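Local coordinates for KaiC-like domain-containing protein (Pyrococcus horikoshii, PDB 3BS4) that is of unknown function but has a KaiC-like, probably RecA-type alpha/beta domain and was crystallised with an unidentified bound peptide, at residues Glu6-Glu9 with Leu10-Ile14; Leu115-Lys118 with Tyr119-Val123; Asp132-Leu135 with Phe136-Arg139. All blocks are in the same frame, centred on the assembly; numbering follows the deposited sequence.

Interaction 1: residues Glu6-Glu9 with Leu10-Ile14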
loop_
_atom_site.group_PDB
_atom_site.type_symbol
_atom_site.label_atom_id
_atom_site.label_comp_id
_atom_site.label_asym_id
_atom_site.label_seq_id
_atom_site.Cartn_x
_atom_site.Cartn_y
_atom_site.Cartn_z
ATOM N N GLU A 6 11.305 4.434 6.904
ATOM C CA GLU A 6 10.752 5.098 8.099
ATOM C C GLU A 6 10.895 4.277 9.382
ATOM O O GLU A 6 10.274 4.580 10.413
ATOM C CB GLU A 6 9.295 5.535 7.886
ATOM C CG GLU A 6 9.089 6.426 6.659
ATOM C CD GLU A 6 9.773 7.784 6.764
ATOM O OE1 GLU A 6 9.950 8.307 7.890
ATOM O OE2 GLU A 6 10.115 8.343 5.706
ATOM N N ILE A 7 11.724 3.241 9.291
ATOM C CA ILE A 7 12.062 2.365 10.397
ATOM C C ILE A 7 13.570 2.191 10.296
ATOM O O ILE A 7 14.073 1.625 9.327
ATOM C CB ILE A 7 11.321 1.017 10.290
ATOM C CG1 ILE A 7 9.804 1.252 10.390
ATOM C CG2 ILE A 7 11.799 0.034 11.375
ATOM C CD1 ILE A 7 8.956 0.015 10.116
ATOM N N GLU A 8 14.281 2.721 11.289
ATOM C CA GLU A 8 15.735 2.833 11.231
ATOM C C GLU A 8 16.433 1.485 11.060
ATOM O O GLU A 8 17.417 1.366 10.320
ATOM C CB GLU A 8 16.251 3.555 12.482
ATOM C CG GLU A 8 17.757 3.839 12.469
ATOM C CD GLU A 8 18.160 5.036 11.602
ATOM O OE1 GLU A 8 17.311 5.585 10.849
ATOM O OE2 GLU A 8 19.348 5.433 11.687
ATOM N N GLU A 9 15.912 0.459 11.731
ATOM C CA GLU A 9 16.493 -0.876 11.637
ATOM C C GLU A 9 16.474 -1.429 10.213
ATOM O O GLU A 9 17.405 -2.098 9.790
ATOM C CB GLU A 9 15.788 -1.829 12.601
ATOM C CG GLU A 9 16.137 -1.554 14.063
ATOM C CD GLU A 9 17.435 -2.228 14.504
ATOM O OE1 GLU A 9 18.306 -2.528 13.650
ATOM O OE2 GLU A 9 17.592 -2.464 15.723
ATOM N N LEU A 10 15.404 -1.142 9.474
ATOM C CA LEU A 10 15.341 -1.553 8.082
ATOM C C LEU A 10 16.325 -0.781 7.201
ATOM O O LEU A 10 17.052 -1.375 6.395
ATOM C CB LEU A 10 13.914 -1.424 7.539
ATOM C CG LEU A 10 12.876 -2.400 8.089
ATOM C CD1 LEU A 10 11.504 -2.068 7.502
ATOM C CD2 LEU A 10 13.239 -3.858 7.786
ATOM N N ASP A 11 16.347 0.544 7.352
ATOM C CA ASP A 11 17.325 1.361 6.623
ATOM C C ASP A 11 18.752 0.841 6.864
ATOM O O ASP A 11 19.528 0.688 5.923
ATOM C CB ASP A 11 17.231 2.829 7.036
ATOM C CG ASP A 11 15.988 3.522 6.496
ATOM O OD1 ASP A 11 15.235 2.898 5.705
ATOM O OD2 ASP A 11 15.756 4.697 6.870
ATOM N N ARG A 12 19.071 0.535 8.118
ATOM C CA ARG A 12 20.423 0.080 8.471
ATOM C C ARG A 12 20.759 -1.307 7.934
ATOM O O ARG A 12 21.835 -1.517 7.370
ATOM C CB ARG A 12 20.635 0.125 9.984
ATOM C CG ARG A 12 22.111 0.008 10.402
ATOM C CD ARG A 12 22.321 0.133 11.910
ATOM N NE ARG A 12 21.330 0.997 12.560
ATOM C CZ ARG A 12 20.355 0.557 13.359
ATOM N NH1 ARG A 12 20.233 -0.738 13.628
ATOM N NH2 ARG A 12 19.503 1.418 13.900
ATOM N N GLU A 13 19.840 -2.256 8.106
ATOM C CA GLU A 13 20.131 -3.660 7.823
ATOM C C GLU A 13 19.939 -4.080 6.379
ATOM O O GLU A 13 20.696 -4.900 5.874
ATOM C CB GLU A 13 19.333 -4.584 8.756
ATOM C CG GLU A 13 19.616 -4.380 10.240
ATOM C CD GLU A 13 21.067 -4.636 10.639
ATOM O OE1 GLU A 13 21.765 -5.425 9.971
ATOM O OE2 GLU A 13 21.504 -4.046 11.645
ATOM N N ILE A 14 18.928 -3.543 5.704
ATOM C CA ILE A 14 18.719 -3.901 4.307
ATOM C C ILE A 14 18.875 -2.734 3.323
ATOM O O ILE A 14 18.781 -2.928 2.112
ATOM C CB ILE A 14 17.367 -4.638 4.072
ATOM C CG1 ILE A 14 16.172 -3.723 4.347
ATOM C CG2 ILE A 14 17.302 -5.935 4.907
ATOM C CD1 ILE A 14 14.840 -4.245 3.766
#

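Interaction 2: residues Leu115-Lys118 with Tyr119-Val123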
loop_
_atom_site.group_PDB
_atom_site.type_symbol
_atom_site.label_atom_id
_atom_site.label_comp_id
_atom_site.label_asym_id
_atom_site.label_seq_id
_atom_site.Cartn_x
_atom_site.Cartn_y
_atom_site.Cartn_z
ATOM N N LEU A 115 -11.663 -2.617 -14.344
ATOM C CA LEU A 115 -11.070 -1.904 -13.212
ATOM C C LEU A 115 -9.709 -1.232 -13.532
ATOM O O LEU A 115 -9.498 -0.081 -13.133
ATOM C CB LEU A 115 -10.975 -2.821 -11.991
ATOM C CG LEU A 115 -10.573 -2.146 -10.678
ATOM C CD1 LEU A 115 -11.448 -0.926 -10.390
ATOM C CD2 LEU A 115 -10.599 -3.108 -9.501
ATOM N N PRO A 116 -8.778 -1.932 -14.211
ATOM C CA PRO A 116 -7.485 -1.298 -14.506
ATOM C C PRO A 116 -7.568 0.066 -15.191
ATOM O O PRO A 116 -6.912 1.002 -14.731
ATOM C CB PRO A 116 -6.790 -2.325 -15.415
ATOM C CG PRO A 116 -7.281 -3.623 -14.869
ATOM C CD PRO A 116 -8.771 -3.341 -14.664
ATOM N N ILE A 117 -8.361 0.187 -16.255
ATOM C CA ILE A 117 -8.486 1.480 -16.949
ATOM C C ILE A 117 -9.212 2.515 -16.082
ATOM O O ILE A 117 -8.900 3.720 -16.130
ATOM C CB ILE A 117 -9.103 1.331 -18.385
ATOM C CG1 ILE A 117 -8.924 2.616 -19.193
ATOM C CG2 ILE A 117 -10.549 0.916 -18.338
ATOM C CD1 ILE A 117 -7.618 2.618 -19.964
ATOM N N LYS A 118 -10.163 2.065 -15.269
ATOM C CA LYS A 118 -10.853 2.992 -14.372
ATOM C C LYS A 118 -9.893 3.542 -13.300
ATOM O O LYS A 118 -9.934 4.737 -12.971
ATOM C CB LYS A 118 -12.110 2.363 -13.776
ATOM C CG LYS A 118 -13.152 2.121 -14.871
ATOM C CD LYS A 118 -14.496 1.667 -14.335
ATOM C CE LYS A 118 -15.506 1.715 -15.489
ATOM N NZ LYS A 118 -16.832 1.161 -15.070
ATOM N N TYR A 119 -9.006 2.684 -12.791
ATOM C CA TYR A 119 -7.973 3.182 -11.872
ATOM C C TYR A 119 -7.047 4.174 -12.568
ATOM O O TYR A 119 -6.669 5.196 -11.988
ATOM C CB TYR A 119 -7.110 2.054 -11.330
ATOM C CG TYR A 119 -7.619 1.394 -10.071
ATOM C CD1 TYR A 119 -8.154 2.138 -9.016
ATOM C CD2 TYR A 119 -7.463 0.030 -9.897
ATOM C CE1 TYR A 119 -8.595 1.503 -7.836
ATOM C CE2 TYR A 119 -7.893 -0.605 -8.742
ATOM C CZ TYR A 119 -8.464 0.123 -7.729
ATOM O OH TYR A 119 -8.855 -0.530 -6.585
ATOM N N ALA A 120 -6.660 3.855 -13.798
ATOM C CA ALA A 120 -5.678 4.683 -14.503
ATOM C C ALA A 120 -6.229 6.083 -14.696
ATOM O O ALA A 120 -5.510 7.062 -14.546
ATOM C CB ALA A 120 -5.324 4.053 -15.850
ATOM N N LYS A 121 -7.516 6.169 -15.004
ATOM C CA LYS A 121 -8.172 7.451 -15.201
ATOM C C LYS A 121 -8.190 8.252 -13.899
ATOM O O LYS A 121 -7.900 9.440 -13.903
ATOM C CB LYS A 121 -9.587 7.236 -15.746
ATOM C CG LYS A 121 -9.603 6.445 -17.045
ATOM C CD LYS A 121 -11.023 6.207 -17.551
ATOM C CE LYS A 121 -11.030 5.484 -18.892
ATOM N NZ LYS A 121 -10.431 6.284 -19.984
ATOM N N ALA A 122 -8.510 7.581 -12.789
ATOM C CA ALA A 122 -8.532 8.248 -11.462
ATOM C C ALA A 122 -7.151 8.741 -11.104
ATOM O O ALA A 122 -6.982 9.878 -10.652
ATOM C CB ALA A 122 -9.038 7.288 -10.367
ATOM N N VAL A 123 -6.157 7.880 -11.307
ATOM C CA VAL A 123 -4.786 8.245 -11.013
ATOM C C VAL A 123 -4.362 9.450 -11.857
ATOM O O VAL A 123 -3.778 10.400 -11.324
ATOM C CB VAL A 123 -3.844 7.052 -11.186
ATOM C CG1 VAL A 123 -2.394 7.520 -11.082
ATOM C CG2 VAL A 123 -4.156 5.996 -10.112
#

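Interaction 3: residues Asp132-Leu135 with Phe136-Arg139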
loop_
_atom_site.group_PDB
_atom_site.type_symbol
_atom_site.label_atom_id
_atom_site.label_comp_id
_atom_site.label_asym_id
_atom_site.label_seq_id
_atom_site.Cartn_x
_atom_site.Cartn_y
_atom_site.Cartn_z
ATOM N N ASP A 132 -0.770 20.534 -11.678
ATOM C CA ASP A 132 -1.270 21.918 -11.828
ATOM C C ASP A 132 -0.833 22.794 -10.649
ATOM O O ASP A 132 -0.455 23.954 -10.832
ATOM C CB ASP A 132 -2.785 21.962 -11.964
ATOM C CG ASP A 132 -3.285 21.542 -13.342
ATOM O OD1 ASP A 132 -2.480 21.207 -14.251
ATOM O OD2 ASP A 132 -4.519 21.536 -13.517
ATOM N N LEU A 133 -0.903 22.246 -9.441
ATOM C CA LEU A 133 -0.541 22.991 -8.241
ATOM C C LEU A 133 0.960 23.000 -7.957
ATOM O O LEU A 133 1.412 23.623 -6.983
ATOM C CB LEU A 133 -1.341 22.473 -7.040
ATOM C CG LEU A 133 -2.870 22.454 -7.172
ATOM C CD1 LEU A 133 -3.536 21.943 -5.866
ATOM C CD2 LEU A 133 -3.459 23.853 -7.529
ATOM N N ASN A 134 1.717 22.302 -8.809
ATOM C CA ASN A 134 3.182 22.142 -8.667
ATOM C C ASN A 134 3.577 21.450 -7.364
ATOM O O ASN A 134 4.590 21.785 -6.728
ATOM C CB ASN A 134 3.937 23.483 -8.829
ATOM C CG ASN A 134 5.426 23.281 -9.042
ATOM O OD1 ASN A 134 5.840 22.478 -9.885
ATOM N ND2 ASN A 134 6.238 23.984 -8.265
ATOM N N LEU A 135 2.773 20.467 -6.966
ATOM C CA LEU A 135 2.988 19.832 -5.681
ATOM C C LEU A 135 4.002 18.699 -5.738
ATOM O O LEU A 135 4.438 18.250 -4.686
ATOM C CB LEU A 135 1.672 19.361 -5.048
ATOM C CG LEU A 135 0.772 20.491 -4.536
ATOM C CD1 LEU A 135 -0.584 19.952 -4.123
ATOM C CD2 LEU A 135 1.438 21.246 -3.371
ATOM N N PHE A 136 4.383 18.235 -6.928
ATOM C CA PHE A 136 5.434 17.210 -6.992
ATOM C C PHE A 136 6.793 17.771 -6.586
ATOM O O PHE A 136 7.637 17.056 -6.047
ATOM C CB PHE A 136 5.557 16.584 -8.376
ATOM C CG PHE A 136 4.402 15.703 -8.770
ATOM C CD1 PHE A 136 4.300 14.388 -8.288
ATOM C CD2 PHE A 136 3.455 16.152 -9.671
ATOM C CE1 PHE A 136 3.248 13.565 -8.698
ATOM C CE2 PHE A 136 2.410 15.336 -10.084
ATOM C CZ PHE A 136 2.309 14.042 -9.591
ATOM N N GLU A 137 6.993 19.064 -6.839
ATOM C CA GLU A 137 8.272 19.710 -6.567
ATOM C C GLU A 137 8.705 19.558 -5.114
ATOM O O GLU A 137 7.997 19.974 -4.211
ATOM C CB GLU A 137 8.187 21.186 -6.953
ATOM C CG GLU A 137 9.260 22.072 -6.320
ATOM C CD GLU A 137 10.653 21.768 -6.835
ATOM O OE1 GLU A 137 10.809 21.572 -8.065
ATOM O OE2 GLU A 137 11.595 21.732 -6.001
ATOM N N GLY A 138 9.871 18.939 -4.910
ATOM C CA GLY A 138 10.450 18.759 -3.578
ATOM C C GLY A 138 9.781 17.677 -2.744
ATOM O O GLY A 138 10.078 17.531 -1.558
ATOM N N ARG A 139 8.879 16.922 -3.373
ATOM C CA ARG A 139 8.146 15.851 -2.696
ATOM C C ARG A 139 8.375 14.521 -3.375
ATOM O O ARG A 139 8.777 14.458 -4.540
ATOM C CB ARG A 139 6.644 16.141 -2.666
ATOM C CG ARG A 139 6.296 17.238 -1.717
ATOM C CD ARG A 139 4.805 17.448 -1.588
ATOM N NE ARG A 139 4.564 18.569 -0.689
ATOM C CZ ARG A 139 4.526 19.839 -1.083
ATOM N NH1 ARG A 139 4.655 20.140 -2.371
ATOM N NH2 ARG A 139 4.341 20.808 -0.182
HETATM O O HOH W 1 5.203 19.646 -9.575
HETATM O O HOH W 2 6.166 21.750 -4.441
#

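Interaction 1: residues Glu6-Glu9 with Leu10-Ile14
Arg12 folds back along its short helix to meet the carboxylate of Glu9. Arg12 NH1 lies 2.6 Å from Glu9 OE1; the pair is a salt bridge, but the N-H...O angle of 120° makes the hydrogen bond within it weak, so charge attraction probably counts for more than directionality. The two side chains run side by side with their flat ends turned 64° apart. A bend at chi3 of Arg12 (-31°) swings the guanidinium back toward the start of the helix, where NH2 rests on the aliphatic CG of Glu8 at 3.3 Å and one face looks over Glu8 O. Glu13 brings its OE2 to 4.1 Å from Glu9 OE1, a like-charge approach that Arg12 probably eases, while Glu13 OE1 is engaged by Arg252.

Beneath these charges the backbone sets the spacing. Asp11 N donates to Ile7 O at 3.2 Å and nearly straight, followed by Arg12 N to Glu8 O and Glu13 N to Glu9 O. Asp11 turns back to the chain before the helix, its carboxylate taken by Ser4 OG and Trp5 N, and acidic groups near the N-terminal end probably interact favourably with the helix dipole. On the inner side Ile7 CB meets Leu10 CD1 at 4.2 Å, and both residues pack on Leu250 of strand 247-252. The whole is a short amphipathic helix, 8-14, with Ile7 at the N-cap position, an apolar side laid against the C-terminal strands and a charged side turned outward.

Interaction 2: residues Leu115-Lys118 with Tyr119-Val123
Leu115 lies against the ring of Tyr119 one turn further along the helix, and this apolar pair carries most of the side-chain contact. Leu115 CD1 stands over one face of the ring, 4.1 Å from its centroid and 17° off the normal, a CH-pi contact, while Leu115 CG touches the rim carbon Tyr119 CE2 at 3.6 Å. With CG anti to the backbone N (chi1 -171°), the branched end of Leu115 is directed forward along the helix to the ring. A branched aliphatic residue suits this place because two methyls and CG together can follow a flat surface.

On the outer side, in one of the two conformers modelled for Lys121, its CE lies 3.6 Å from Ile117 CG1, a contact that is therefore doubtful in detail. A long lysine there could pack its carbon stem while keeping its ammonium at the surface.

The backbone hydrogen bonds between 115-118 and 119-122 are those of a regular alpha-helix: Tyr119 N to Leu115 O at 2.8 Å, then Ala120 N to Pro116 O, Lys121 N to Ile117 O and Ala122 N to Lys118 O. Pro116, lacking an N-H, fits this first turn, where none is needed for such a bond.

The hydroxyl of Tyr119 bonds to Tyr151 and Thr89. Replacing Tyr119 with an alanine would probably leave Leu115 CD1 without its ring face and both hydroxyl partners without this mate. Tyr119 and Val123 also pack on the bound peptide.

Pro116 and Ala120 pack on helix 157-173, Val123 faces helix 175-178, and Tyr119 joins helix 115-132 to strand 51-56 by meeting the ring of Phe55 edge-to-face.

Interaction 3: residues Asp132-Leu135 with Phe136-Arg139
A Schellman motif ends helix 115-132 at Asn134, and the chain runs on through a type II beta turn from Phe136 to Arg139; the contact fastens these two bends together. Its direct bond comes from Arg139, whose NH1 donates to Leu135 O at 3.0 Å with an N-H...O angle of 159°, approaching the carbonyl from the side and tilted from its plane. The oxygen lies at the edge of the guanidinium, 12° out of its plane. Arg139 is extended from CG to NE, which carries the group alongside Leu135, and NH1 also rests on Leu135 CD2 at 3.5 Å. A long, flat side chain with several N-H donors fits here, since NH2 forms a salt bridge with Asp49, just before strand 51-56.

Two waters complete the join. One donates to Asn134 OD1 at 2.9 Å and weakly accepts from Phe136 N; the other donates to Asn134 O at 2.8 Å and to Glu137 O at 2.6 Å, bridging the two bends. The amide of Asn134 runs beside Glu137, with ND2 at 3.7 Å from Glu137 CB. Asparagine tolerates the positive phi of the helix end well, and Gly138 likewise suits the positive phi of the turn.

Leu135 leans on Trp130 of helix 115-132, whereas Phe136 touches Met131 of that helix and Leu51 of strand 51-56, which Arg139 also contacts, just before the chain enters strand 141-146.

Overall arrangement
The three contacts follow one another along the chain without touching. Interactions 2 and 3 belong to one crossover: interaction 2 occupies the first turns of helix 115-132, and interaction 3 leads from its far end toward strand 141-146, with centres about 22 Å apart and nearest atoms about 7 Å. Both also reach strand 51-56. Interaction 1 lies on the C-terminal strands, on the opposite side of the chain's centre from interaction 2, their centres about 33 Å apart; from interaction 3 it is about 28 Å between centres and about 11 Å between nearest atoms. Of the three, interaction 2 meets the bound peptide, through Tyr119 and Val123; interaction 3 is a surface join.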